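Local coordinates for protein AGR_C_1268p (Agrobacterium tumefaciens str. C58, PDB 2GHS) that probably acts as a metal-dependent gluconolactonase of the SMP-30/regucalcin family, binding one divalent cation per subunit, at residues Y164-K168 / G169-K173; C185-P188 / D189-G193. All coordinates share one frame; numbering follows the deposited sequence.

Contact 1 of 2, residues Y164-K168 / G169-K173; sequences YHVAK and GKVTK
Y164 lies obliquely against V171 and K173 of the returning strand, its CD2 3.6 Å from V171 CG1. The ring is brought there by a CG that stands anti to its own carbonyl carbon (chi1 -58°). Farther out, the K173 chain follows the ring's CE2 side and bends at chi3 (-77°), which leaves CE 3.6 Å from Y164 OH; the hydroxyl is hydrogen-bonded to E128, a ligand of the bound potassium ion. V166 and V171 lie side by side on this face, CG2 to CG2 4.1 Å, branched residues suited to extended backbone. H165 and T172 share the other face, joined by water 1, which lies in the imidazole plane 2.8 Å from H165 ND1, binds T172 OG1 and donates to K170 O. NE2 of the imidazole goes to T212 O, engaging both ring nitrogens. The backbones of H165 and T172 exchange two 2.8 Å bonds, N to O each way. A type I' turn from A167 to K170 reverses the chain, with positive phi at K168 and G169, where glycine is at ease. This hairpin, with a two-residue loop, links strand 161-167, paired with strand 147-153, to strand 170-186, and both valines touch L111 of strand 110-115.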
ATOM      1  N   TYR A 164       5.055 -10.021   8.078  1.00  7.03           N
ATOM      2  CA  TYR A 164       4.216 -11.015   8.773  1.00  9.14           C
ATOM      3  C   TYR A 164       2.972 -11.399   7.995  1.00  8.50           C
ATOM      4  O   TYR A 164       2.438 -10.602   7.230  1.00  8.64           O
ATOM      5  CB  TYR A 164       3.736 -10.456  10.113  1.00  9.37           C
ATOM      6  CG  TYR A 164       4.847 -10.042  11.079  1.00  6.39           C
ATOM      7  CD1 TYR A 164       5.409  -8.788  11.009  1.00  9.87           C
ATOM      8  CD2 TYR A 164       5.318 -10.904  12.042  1.00  6.25           C
ATOM      9  CE1 TYR A 164       6.400  -8.393  11.889  1.00 12.85           C
ATOM     10  CE2 TYR A 164       6.310 -10.527  12.913  1.00  9.33           C
ATOM     11  CZ  TYR A 164       6.841  -9.256  12.836  1.00  9.10           C
ATOM     12  OH  TYR A 164       7.848  -8.884  13.734  1.00 10.14           O
ATOM     13  N   HIS A 165       2.499 -12.615   8.280  1.00  9.70           N
ATOM     14  CA  HIS A 165       1.247 -13.173   7.789  1.00  8.92           C
ATOM     15  C   HIS A 165       0.309 -13.212   8.958  1.00 10.81           C
ATOM     16  O   HIS A 165       0.709 -13.660  10.050  1.00 10.26           O
ATOM     17  CB  HIS A 165       1.576 -14.576   7.307  1.00  9.59           C
ATOM     18  CG  HIS A 165       0.419 -15.413   6.876  1.00  8.81           C
ATOM     19  ND1 HIS A 165      -0.334 -16.163   7.754  1.00 10.44           N
ATOM     20  CD2 HIS A 165      -0.014 -15.748   5.633  1.00  6.99           C
ATOM     21  CE1 HIS A 165      -1.217 -16.879   7.070  1.00  9.75           C
ATOM     22  NE2 HIS A 165      -1.046 -16.644   5.782  1.00  9.54           N
ATOM     23  N   VAL A 166      -0.911 -12.724   8.745  1.00  8.71           N
ATOM     24  CA  VAL A 166      -1.941 -12.702   9.801  1.00  9.91           C
ATOM     25  C   VAL A 166      -3.197 -13.409   9.272  1.00  8.47           C
ATOM     26  O   VAL A 166      -3.762 -13.007   8.269  1.00  9.25           O
ATOM     27  CB  VAL A 166      -2.285 -11.294  10.219  1.00  9.12           C
ATOM     28  CG1 VAL A 166      -3.157 -11.354  11.457  1.00  9.88           C
ATOM     29  CG2 VAL A 166      -1.004 -10.458  10.492  1.00 12.85           C
ATOM     30  N   ALA A 167      -3.597 -14.480   9.946  1.00  9.28           N
ATOM     31  CA  ALA A 167      -4.816 -15.179   9.582  1.00 10.17           C
ATOM     32  C   ALA A 167      -5.563 -15.553  10.838  1.00 10.63           C
ATOM     33  O   ALA A 167      -5.007 -16.205  11.728  1.00  9.73           O
ATOM     34  CB  ALA A 167      -4.492 -16.381   8.816  1.00 11.53           C
ATOM     35  N   LYS A 168      -6.802 -15.075  10.936  1.00 10.76           N
ATOM     36  CA  LYS A 168      -7.675 -15.366  12.058  1.00 12.94           C
ATOM     37  C   LYS A 168      -6.978 -15.002  13.353  1.00 13.37           C
ATOM     38  O   LYS A 168      -7.037 -15.753  14.344  1.00 14.82           O
ATOM     39  CB  LYS A 168      -8.129 -16.833  12.065  1.00 16.38           C
ATOM     40  CG  LYS A 168      -8.795 -17.237  10.779  1.00 18.42           C
ATOM     41  CD  LYS A 168      -9.371 -18.629  10.833  1.00 29.88           C
ATOM     42  CE  LYS A 168     -10.318 -18.867   9.665  1.00 40.04           C
ATOM     43  NZ  LYS A 168      -9.620 -18.841   8.331  1.00 48.04           N
ATOM     44  N   GLY A 169      -6.253 -13.899  13.321  1.00 10.61           N
ATOM     45  CA  GLY A 169      -5.606 -13.324  14.497  1.00  9.72           C
ATOM     46  C   GLY A 169      -4.278 -13.945  14.884  1.00 12.54           C
ATOM     47  O   GLY A 169      -3.682 -13.521  15.866  1.00 15.92           O
ATOM     48  N   LYS A 170      -3.827 -14.951  14.143  1.00 10.80           N
ATOM     49  CA  LYS A 170      -2.562 -15.612  14.358  1.00 11.21           C
ATOM     50  C   LYS A 170      -1.483 -14.950  13.492  1.00 12.36           C
ATOM     51  O   LYS A 170      -1.593 -14.889  12.267  1.00 10.98           O
ATOM     52  CB  LYS A 170      -2.643 -17.078  14.011  1.00 11.04           C
ATOM     53  CG  LYS A 170      -1.362 -17.837  14.402  1.00 16.98           C
ATOM     54  CD  LYS A 170      -1.488 -19.305  14.056  1.00 27.90           C
ATOM     55  CE  LYS A 170      -0.158 -20.025  14.226  1.00 38.28           C
ATOM     56  NZ  LYS A 170      -0.358 -21.505  14.253  1.00 46.26           N
ATOM     57  N   VAL A 171      -0.443 -14.445  14.153  1.00 12.07           N
ATOM     58  CA  VAL A 171       0.643 -13.738  13.441  1.00 10.50           C
ATOM     59  C   VAL A 171       1.879 -14.643  13.281  1.00 14.19           C
ATOM     60  O   VAL A 171       2.366 -15.209  14.278  1.00 13.36           O
ATOM     61  CB  VAL A 171       0.997 -12.443  14.210  1.00 11.23           C
ATOM     62  CG1 VAL A 171       2.125 -11.698  13.509  1.00 17.97           C
ATOM     63  CG2 VAL A 171      -0.232 -11.529  14.332  1.00 15.64           C
ATOM     64  N   THR A 172       2.360 -14.785  12.040  1.00 10.61           N
ATOM     65  CA  THR A 172       3.528 -15.622  11.687  1.00 12.21           C
ATOM     66  C   THR A 172       4.546 -14.785  10.902  1.00 12.52           C
ATOM     67  O   THR A 172       4.153 -14.174   9.893  1.00 11.10           O
ATOM     68  CB  THR A 172       3.111 -16.791  10.781  1.00 12.87           C
ATOM     69  OG1 THR A 172       2.118 -17.573  11.439  1.00 18.38           O
ATOM     70  CG2 THR A 172       4.296 -17.674  10.439  1.00 19.85           C
ATOM     71  N   LYS A 173       5.812 -14.711  11.342  1.00 10.99           N
ATOM     72  CA  LYS A 173       6.816 -13.955  10.585  1.00  8.96           C
ATOM     73  C   LYS A 173       7.208 -14.747   9.326  1.00  9.59           C
ATOM     74  O   LYS A 173       7.455 -15.932   9.385  1.00 10.66           O
ATOM     75  CB  LYS A 173       8.063 -13.637  11.425  1.00 10.83           C
ATOM     76  CG  LYS A 173       9.003 -12.662  10.745  1.00 14.04           C
ATOM     77  CD  LYS A 173      10.262 -12.421  11.548  1.00 15.72           C
ATOM     78  CE  LYS A 173      10.075 -11.526  12.701  1.00 21.14           C
ATOM     79  NZ  LYS A 173      11.430 -11.091  13.140  1.00 23.85           N
TER
HETATM   80  O   HOH W   1      -0.327 -16.607  10.482  1.00 13.50           O

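Contact 2 of 2, residues C185-P188 / D189-G193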
ATOM      1  N   CYS A 185       2.160  -7.437  -2.928  1.00  9.14           N
ATOM      2  CA  CYS A 185       0.992  -7.719  -3.738  1.00  9.26           C
ATOM      3  C   CYS A 185       1.059  -9.152  -4.235  1.00  8.31           C
ATOM      4  O   CYS A 185       2.007  -9.872  -3.962  1.00  9.36           O
ATOM      5  CB  CYS A 185       0.878  -6.730  -4.923  1.00  8.51           C
ATOM      6  SG  CYS A 185       2.244  -6.754  -6.049  1.00 11.74           S
ATOM      7  N   PHE A 186       0.015  -9.593  -4.914  1.00  9.02           N
ATOM      8  CA  PHE A 186      -0.170 -10.989  -5.238  1.00  8.52           C
ATOM      9  C   PHE A 186      -0.637 -11.213  -6.673  1.00  9.69           C
ATOM     10  O   PHE A 186      -1.365 -10.409  -7.233  1.00  9.93           O
ATOM     11  CB  PHE A 186      -1.189 -11.645  -4.273  1.00  8.89           C
ATOM     12  CG  PHE A 186      -0.808 -11.455  -2.843  1.00  6.92           C
ATOM     13  CD1 PHE A 186       0.201 -12.204  -2.270  1.00  9.78           C
ATOM     14  CD2 PHE A 186      -1.437 -10.492  -2.085  1.00  7.80           C
ATOM     15  CE1 PHE A 186       0.588 -11.958  -0.941  1.00 10.97           C
ATOM     16  CE2 PHE A 186      -1.081 -10.229  -0.771  1.00  9.56           C
ATOM     17  CZ  PHE A 186      -0.052 -10.957  -0.182  1.00  8.91           C
ATOM     18  N   SER A 187      -0.239 -12.333  -7.256  1.00  8.99           N
ATOM     19  CA  SER A 187      -0.653 -12.697  -8.602  1.00  8.37           C
ATOM     20  C   SER A 187      -2.142 -12.998  -8.666  1.00  8.09           C
ATOM     21  O   SER A 187      -2.768 -13.276  -7.618  1.00  9.20           O
ATOM     22  CB  SER A 187       0.168 -13.890  -9.062  1.00 10.79           C
ATOM     23  OG  SER A 187      -0.183 -15.054  -8.351  1.00 10.52           O
ATOM     24  N   PRO A 188      -2.721 -13.004  -9.877  1.00 12.12           N
ATOM     25  CA  PRO A 188      -4.153 -13.197 -10.002  1.00 14.51           C
ATOM     26  C   PRO A 188      -4.700 -14.476  -9.395  1.00 14.89           C
ATOM     27  O   PRO A 188      -5.787 -14.464  -8.838  1.00 17.88           O
ATOM     28  CB  PRO A 188      -4.384 -13.178 -11.522  1.00 13.29           C
ATOM     29  CG  PRO A 188      -3.309 -12.279 -12.031  1.00 13.71           C
ATOM     30  CD  PRO A 188      -2.097 -12.704 -11.195  1.00 12.97           C
ATOM     31  N   ASP A 189      -3.927 -15.562  -9.412  1.00 13.04           N
ATOM     32  CA  ASP A 189      -4.440 -16.790  -8.824  1.00 12.30           C
ATOM     33  C   ASP A 189      -4.022 -17.007  -7.387  1.00 11.65           C
ATOM     34  O   ASP A 189      -4.348 -18.048  -6.836  1.00 12.16           O
ATOM     35  CB  ASP A 189      -4.127 -17.970  -9.698  1.00 12.51           C
ATOM     36  CG  ASP A 189      -2.673 -18.293  -9.784  1.00 18.38           C
ATOM     37  OD1 ASP A 189      -1.821 -17.654  -9.145  1.00 21.56           O
ATOM     38  OD2 ASP A 189      -2.371 -19.216 -10.586  1.00 30.69           O
ATOM     39  N   GLY A 190      -3.344 -16.035  -6.774  1.00  9.67           N
ATOM     40  CA  GLY A 190      -2.931 -16.159  -5.362  1.00  8.80           C
ATOM     41  C   GLY A 190      -1.729 -17.061  -5.111  1.00 12.46           C
ATOM     42  O   GLY A 190      -1.348 -17.336  -3.881  1.00 15.73           O
ATOM     43  N   THR A 191      -1.114 -17.541  -6.187  1.00  7.87           N
ATOM     44  CA  THR A 191      -0.014 -18.500  -6.082  1.00  7.71           C
ATOM     45  C   THR A 191       1.406 -17.898  -6.035  1.00  7.55           C
ATOM     46  O   THR A 191       2.391 -18.649  -5.846  1.00  9.71           O
ATOM     47  CB  THR A 191      -0.060 -19.544  -7.194  1.00 11.19           C
ATOM     48  OG1 THR A 191       0.044 -18.882  -8.456  1.00 14.31           O
ATOM     49  CG2 THR A 191      -1.328 -20.345  -7.133  1.00 13.25           C
ATOM     50  N   THR A 192       1.510 -16.570  -6.227  1.00 11.06           N
ATOM     51  CA  THR A 192       2.774 -15.861  -6.100  1.00  9.19           C
ATOM     52  C   THR A 192       2.558 -14.599  -5.289  1.00  9.69           C
ATOM     53  O   THR A 192       1.576 -13.865  -5.493  1.00  9.46           O
ATOM     54  CB  THR A 192       3.351 -15.486  -7.477  1.00 12.43           C
ATOM     55  OG1 THR A 192       3.569 -16.684  -8.233  1.00 11.74           O
ATOM     56  CG2 THR A 192       4.681 -14.783  -7.382  1.00 13.74           C
ATOM     57  N   GLY A 193       3.490 -14.345  -4.386  1.00  8.83           N
ATOM     58  CA  GLY A 193       3.555 -13.084  -3.692  1.00 10.73           C
ATOM     59  C   GLY A 193       4.781 -12.324  -4.092  1.00  9.71           C
ATOM     60  O   GLY A 193       5.802 -12.906  -4.502  1.00 13.13           O
TER
HETATM   61  O   HOH W   2       1.208 -16.748 -10.102  1.00 31.26           O
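S187 faces the returning chain and meets T192 through both backbone and side chain. Its N-H donates to T192 O over 3.0 Å in a nearly straight bond (168°), while its OG accepts from T192 N at 3.1 Å, more bent at 137°. OG can do this because it is tucked between its own backbone N and carbonyl carbon (chi1 70°); serine fits well, being small enough to put a hydroxyl inside a turn. The compact side of the contact is around F186 and G193. The ring's CD1 lies 3.7 Å from G193 CA, and T192 O is at the ring edge; glycine's lack of a side chain lets the ring lie close to its CA. The ring also meets W148 and H142 edge-to-face, so this end is buried in aromatic company.

The turn end is more polar and reaches solvent. P188 and D189 occupy its exposed corners, proline's fixed phi matching the first of them, and G190 N closes the turn on S187 O at 2.9 Å. G190 takes a positive phi readily, and its own carbonyl accepts from H142 NE2. D189 OD1 reaches over G190 to accept from T191 N at 3.0 Å, the donor lying above the carboxylate plane. Water 2 lies over this side, 2.8 Å from S187 OG, also bonded to T192 OG1 and donating to T191 OG1, so three hydroxyls share one solvent molecule.

A type I turn from S187 to G190, overlapped by an Asx turn from D189 to T191, thus makes the loop of a beta hairpin between strands 170-186 and 192-197, the up-and-down connection from which beta-propeller blades are built.

In the fold
Both contacts are hairpin ends that share strand 170-186: contact 1 where it begins, contact 2 where it finishes, their centres 18 Å apart. Contact 1 lies at the surface, its centre about 18 Å from that of the chain, against 15 Å for contact 2, and the Y164 side chain is about 9 Å from the bound potassium ion. Contact 2 is partly buried, with the C185 side chain about 10 Å from that of N182, a predicted metal ligand. Their chemistry differs accordingly: regular cross-strand pairs and a tight type I' turn hold 164-173, whereas 185-193 adds side-chain hydroxyls and a carboxylate to its backbone bonds in a longer loop. In each, one water bridges the hairpin.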